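Local coordinates for protein ORF59 (Human herpesvirus 8, PDB 3HSL) that serves as the accessory subunit of the viral DNA polymerase in lytic replication, raising its processivity, probably as a sliding clamp, at residues E192-L204 with V244-L257. Residues are numbered along the deposited sequence; the frame is centred on the assembly and turned at random.
Sequences EDQTVTVSVSETL and VHTDALSRVSLESL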
loop_
_atom_site.group_PDB
_atom_site.type_symbol
_atom_site.label_atom_id
_atom_site.label_comp_id
_atom_site.label_asym_id
_atom_site.label_seq_id
_atom_site.Cartn_x
_atom_site.Cartn_y
_atom_site.Cartn_z
ATOM N N GLU A 192 12.195 14.568 -20.015
ATOM C CA GLU A 192 11.544 13.907 -21.143
ATOM C C GLU A 192 12.357 12.701 -21.644
ATOM O O GLU A 192 13.588 12.651 -21.493
ATOM C CB GLU A 192 11.284 14.893 -22.290
ATOM C CG GLU A 192 10.326 14.319 -23.329
ATOM C CD GLU A 192 8.950 14.017 -22.718
ATOM O OE1 GLU A 192 8.337 14.955 -22.146
ATOM O OE2 GLU A 192 8.490 12.848 -22.816
ATOM N N ASP A 193 11.657 11.736 -22.241
ATOM C CA ASP A 193 12.299 10.528 -22.741
ATOM C C ASP A 193 12.949 10.786 -24.098
ATOM O O ASP A 193 12.577 11.712 -24.822
ATOM C CB ASP A 193 11.303 9.369 -22.842
ATOM C CG ASP A 193 11.992 8.019 -22.954
ATOM O OD1 ASP A 193 13.030 7.842 -22.286
ATOM O OD2 ASP A 193 11.509 7.138 -23.692
ATOM N N GLN A 194 13.928 9.953 -24.431
ATOM C CA GLN A 194 14.650 10.074 -25.675
ATOM C C GLN A 194 14.748 8.677 -26.259
ATOM O O GLN A 194 14.472 7.694 -25.573
ATOM C CB GLN A 194 16.059 10.599 -25.398
ATOM C CG GLN A 194 16.111 11.774 -24.430
ATOM C CD GLN A 194 17.510 12.336 -24.253
ATOM O OE1 GLN A 194 18.050 12.333 -23.148
ATOM N NE2 GLN A 194 18.107 12.815 -25.343
ATOM N N THR A 195 15.140 8.576 -27.525
ATOM C CA THR A 195 15.281 7.257 -28.105
ATOM C C THR A 195 16.797 6.986 -28.077
ATOM O O THR A 195 17.587 7.860 -28.425
ATOM C CB THR A 195 14.727 7.157 -29.559
ATOM O OG1 THR A 195 15.724 7.522 -30.505
ATOM C CG2 THR A 195 13.445 7.971 -29.749
ATOM N N VAL A 196 17.196 5.787 -27.659
ATOM C CA VAL A 196 18.610 5.446 -27.622
ATOM C C VAL A 196 18.808 4.444 -28.734
ATOM O O VAL A 196 18.017 3.508 -28.860
ATOM C CB VAL A 196 18.995 4.683 -26.365
ATOM C CG1 VAL A 196 20.505 4.749 -26.187
ATOM C CG2 VAL A 196 18.342 5.277 -25.155
ATOM N N THR A 197 19.843 4.612 -29.552
ATOM C CA THR A 197 20.053 3.623 -30.578
ATOM C C THR A 197 21.157 2.733 -29.986
ATOM O O THR A 197 22.134 3.236 -29.460
ATOM C CB THR A 197 20.427 4.221 -31.934
ATOM O OG1 THR A 197 21.800 4.593 -31.929
ATOM C CG2 THR A 197 19.555 5.426 -32.275
ATOM N N VAL A 198 20.980 1.415 -30.074
ATOM C CA VAL A 198 21.912 0.415 -29.566
ATOM C C VAL A 198 22.331 -0.354 -30.805
ATOM O O VAL A 198 21.485 -0.856 -31.523
ATOM C CB VAL A 198 21.184 -0.568 -28.641
ATOM C CG1 VAL A 198 22.168 -1.471 -27.900
ATOM C CG2 VAL A 198 20.333 0.185 -27.605
ATOM N N SER A 199 23.614 -0.464 -31.090
ATOM C CA SER A 199 23.996 -1.202 -32.285
ATOM C C SER A 199 25.097 -2.189 -31.982
ATOM O O SER A 199 25.771 -2.076 -30.959
ATOM C CB SER A 199 24.403 -0.273 -33.431
ATOM O OG SER A 199 25.530 0.483 -33.080
ATOM N N VAL A 200 25.276 -3.156 -32.870
ATOM C CA VAL A 200 26.277 -4.166 -32.674
ATOM C C VAL A 200 26.972 -4.351 -33.990
ATOM O O VAL A 200 26.329 -4.516 -35.032
ATOM C CB VAL A 200 25.649 -5.522 -32.235
ATOM C CG1 VAL A 200 26.718 -6.545 -31.934
ATOM C CG2 VAL A 200 24.808 -5.352 -31.000
ATOM N N SER A 201 28.294 -4.319 -33.927
ATOM C CA SER A 201 29.151 -4.487 -35.070
ATOM C C SER A 201 29.735 -5.879 -35.069
ATOM O O SER A 201 30.305 -6.304 -34.065
ATOM C CB SER A 201 30.307 -3.515 -34.953
ATOM O OG SER A 201 31.294 -3.860 -35.893
ATOM N N GLU A 202 29.605 -6.603 -36.172
ATOM C CA GLU A 202 30.189 -7.926 -36.211
ATOM C C GLU A 202 31.695 -7.792 -36.521
ATOM O O GLU A 202 32.507 -8.543 -35.972
ATOM C CB GLU A 202 29.492 -8.826 -37.226
ATOM C CG GLU A 202 30.120 -10.213 -37.289
ATOM C CD GLU A 202 29.677 -11.035 -38.486
ATOM O OE1 GLU A 202 30.447 -11.945 -38.859
ATOM O OE2 GLU A 202 28.584 -10.789 -39.060
ATOM N N THR A 203 32.057 -6.843 -37.392
ATOM C CA THR A 203 33.460 -6.607 -37.765
ATOM C C THR A 203 34.309 -6.360 -36.524
ATOM O O THR A 203 35.264 -7.093 -36.249
ATOM C CB THR A 203 33.618 -5.404 -38.731
ATOM O OG1 THR A 203 32.891 -5.652 -39.935
ATOM C CG2 THR A 203 35.090 -5.163 -39.079
ATOM N N LEU A 204 33.949 -5.319 -35.783
ATOM C CA LEU A 204 34.628 -4.958 -34.554
ATOM C C LEU A 204 33.743 -5.673 -33.572
ATOM O O LEU A 204 32.532 -5.705 -33.784
ATOM C CB LEU A 204 34.482 -3.454 -34.341
ATOM C CG LEU A 204 34.761 -2.565 -35.576
ATOM C CD1 LEU A 204 34.424 -1.101 -35.306
ATOM C CD2 LEU A 204 36.212 -2.713 -36.121
ATOM N N VAL A 244 27.488 -12.636 -32.468
ATOM C CA VAL A 244 26.906 -11.749 -33.478
ATOM C C VAL A 244 27.040 -12.277 -34.896
ATOM O O VAL A 244 28.161 -12.533 -35.359
ATOM C CB VAL A 244 27.638 -10.365 -33.487
ATOM C CG1 VAL A 244 26.921 -9.391 -34.398
ATOM C CG2 VAL A 244 27.736 -9.774 -32.086
ATOM N N HIS A 245 25.926 -12.448 -35.604
ATOM C CA HIS A 245 26.068 -12.888 -37.002
ATOM C C HIS A 245 25.754 -11.857 -38.099
ATOM O O HIS A 245 26.013 -12.100 -39.273
ATOM C CB HIS A 245 25.591 -14.328 -37.284
ATOM C CG HIS A 245 26.613 -15.367 -36.919
ATOM N ND1 HIS A 245 26.592 -16.064 -35.726
ATOM C CD2 HIS A 245 27.695 -15.821 -37.602
ATOM C CE1 HIS A 245 27.615 -16.901 -35.693
ATOM N NE2 HIS A 245 28.300 -16.773 -36.819
ATOM N N THR A 246 25.206 -10.715 -37.701
ATOM C CA THR A 246 24.903 -9.625 -38.626
ATOM C C THR A 246 24.915 -8.383 -37.764
ATOM O O THR A 246 24.584 -8.453 -36.586
ATOM C CB THR A 246 23.473 -9.711 -39.236
ATOM O OG1 THR A 246 23.188 -11.044 -39.658
ATOM C CG2 THR A 246 23.305 -8.730 -40.416
ATOM N N ASP A 247 25.292 -7.248 -38.334
ATOM C CA ASP A 247 25.261 -6.026 -37.579
ATOM C C ASP A 247 23.832 -5.823 -37.135
ATOM O O ASP A 247 22.899 -6.169 -37.851
ATOM C CB ASP A 247 25.765 -4.835 -38.396
ATOM C CG ASP A 247 27.273 -4.805 -38.512
ATOM O OD1 ASP A 247 27.919 -5.817 -38.197
ATOM O OD2 ASP A 247 27.824 -3.767 -38.916
ATOM N N ALA A 248 23.668 -5.265 -35.945
ATOM C CA ALA A 248 22.357 -5.006 -35.379
ATOM C C ALA A 248 22.258 -3.533 -35.031
ATOM O O ALA A 248 23.259 -2.903 -34.687
ATOM C CB ALA A 248 22.165 -5.835 -34.137
ATOM N N LEU A 249 21.051 -2.997 -35.126
ATOM C CA LEU A 249 20.757 -1.610 -34.798
ATOM C C LEU A 249 19.341 -1.557 -34.261
ATOM O O LEU A 249 18.397 -2.012 -34.906
ATOM C CB LEU A 249 20.942 -0.698 -36.025
ATOM C CG LEU A 249 20.508 0.783 -36.175
ATOM C CD1 LEU A 249 20.861 1.718 -35.052
ATOM C CD2 LEU A 249 21.051 1.349 -37.476
ATOM N N SER A 250 19.200 -1.001 -33.074
ATOM C CA SER A 250 17.898 -0.858 -32.458
ATOM C C SER A 250 17.814 0.519 -31.882
ATOM O O SER A 250 18.810 1.058 -31.436
ATOM C CB SER A 250 17.703 -1.855 -31.329
ATOM O OG SER A 250 17.721 -3.180 -31.820
ATOM N N ARG A 251 16.619 1.090 -31.901
ATOM C CA ARG A 251 16.398 2.394 -31.300
ATOM C C ARG A 251 15.192 2.279 -30.373
ATOM O O ARG A 251 14.030 2.353 -30.780
ATOM C CB ARG A 251 16.352 3.560 -32.299
ATOM C CG ARG A 251 15.461 3.451 -33.484
ATOM C CD ARG A 251 15.487 4.784 -34.251
ATOM N NE ARG A 251 16.844 5.198 -34.608
ATOM C CZ ARG A 251 17.458 4.898 -35.754
ATOM N NH1 ARG A 251 16.843 4.173 -36.682
ATOM N NH2 ARG A 251 18.695 5.325 -35.979
ATOM N N VAL A 252 15.513 2.092 -29.107
ATOM C CA VAL A 252 14.528 1.890 -28.074
ATOM C C VAL A 252 14.389 3.072 -27.130
ATOM O O VAL A 252 15.184 4.030 -27.184
ATOM C CB VAL A 252 14.938 0.668 -27.239
ATOM C CG1 VAL A 252 15.160 -0.532 -28.151
ATOM C CG2 VAL A 252 16.205 0.965 -26.489
ATOM N N SER A 253 13.373 2.995 -26.268
ATOM C CA SER A 253 13.122 4.039 -25.287
ATOM C C SER A 253 14.123 3.995 -24.155
ATOM O O SER A 253 14.349 2.930 -23.566
ATOM C CB SER A 253 11.749 3.876 -24.679
ATOM O OG SER A 253 11.636 4.737 -23.566
ATOM N N LEU A 254 14.713 5.154 -23.857
ATOM C CA LEU A 254 15.689 5.288 -22.780
ATOM C C LEU A 254 15.116 4.906 -21.427
ATOM O O LEU A 254 15.780 4.182 -20.691
ATOM C CB LEU A 254 16.258 6.699 -22.710
ATOM C CG LEU A 254 17.342 6.955 -21.649
ATOM C CD1 LEU A 254 18.566 6.045 -21.811
ATOM C CD2 LEU A 254 17.760 8.410 -21.646
ATOM N N GLU A 255 13.905 5.381 -21.094
ATOM C CA GLU A 255 13.269 5.025 -19.815
ATOM C C GLU A 255 13.138 3.520 -19.726
ATOM O O GLU A 255 13.486 2.917 -18.703
ATOM C CB GLU A 255 11.859 5.589 -19.656
ATOM C CG GLU A 255 11.697 7.108 -19.554
ATOM C CD GLU A 255 10.230 7.504 -19.312
ATOM O OE1 GLU A 255 9.424 6.616 -18.891
ATOM O OE2 GLU A 255 9.904 8.701 -19.546
ATOM N N SER A 256 12.634 2.919 -20.801
ATOM C CA SER A 256 12.467 1.477 -20.830
ATOM C C SER A 256 13.797 0.759 -20.642
ATOM O O SER A 256 13.858 -0.250 -19.958
ATOM C CB SER A 256 11.780 1.023 -22.115
ATOM O OG SER A 256 10.447 1.510 -22.167
ATOM N N LEU A 257 14.860 1.282 -21.244
ATOM C CA LEU A 257 16.162 0.646 -21.146
ATOM C C LEU A 257 16.693 0.664 -19.720
ATOM O O LEU A 257 17.118 -0.367 -19.223
ATOM C CB LEU A 257 17.150 1.253 -22.149
ATOM C CG LEU A 257 18.575 0.677 -22.240
ATOM C CD1 LEU A 257 18.594 -0.836 -22.447
ATOM C CD2 LEU A 257 19.355 1.353 -23.341
#
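With CG of Asp193 set trans to the backbone N (chi1 -163°) and OG of Ser253 likewise (chi1 169°), carboxylate and hydroxyl are carried to each other where a helix begins. OG of Ser253 and OD2 of Asp193 are modelled too close for their bond to be taken at face value, while OD1 accepts Glu255 N at 2.9 Å on its syn side, though somewhat out of the carboxylate plane. This Glu255 N-H at the start of the helix probably offsets part of the repulsion between the Asp193 and Glu255 carboxylates. Ser253 is the N-cap, its OG taking a weak bond from Ser256 N; Thr59 also bonds to that hydroxyl.

Beyond this corner, paired backbone bonds join Val196 to Val252, Val198 to Ser250 and Val200 to Ala248. On the face of these valines, the side chain of Val196 crosses that of Leu254, CG2 meeting CD1 at 3.4 Å, and CB of Val200 lies 4.0 Å from CB of Ala248, with Trp276 packed alongside. The opposite face carries Thr197, whose CG2 runs beside Arg251. At the far end, Asp247 OD1 receives Glu202 N (2.7 Å) from above its carboxylate plane. The whole is an antiparallel beta ladder leading into an N-capped helix, within a protein of the DNA-clamp clan.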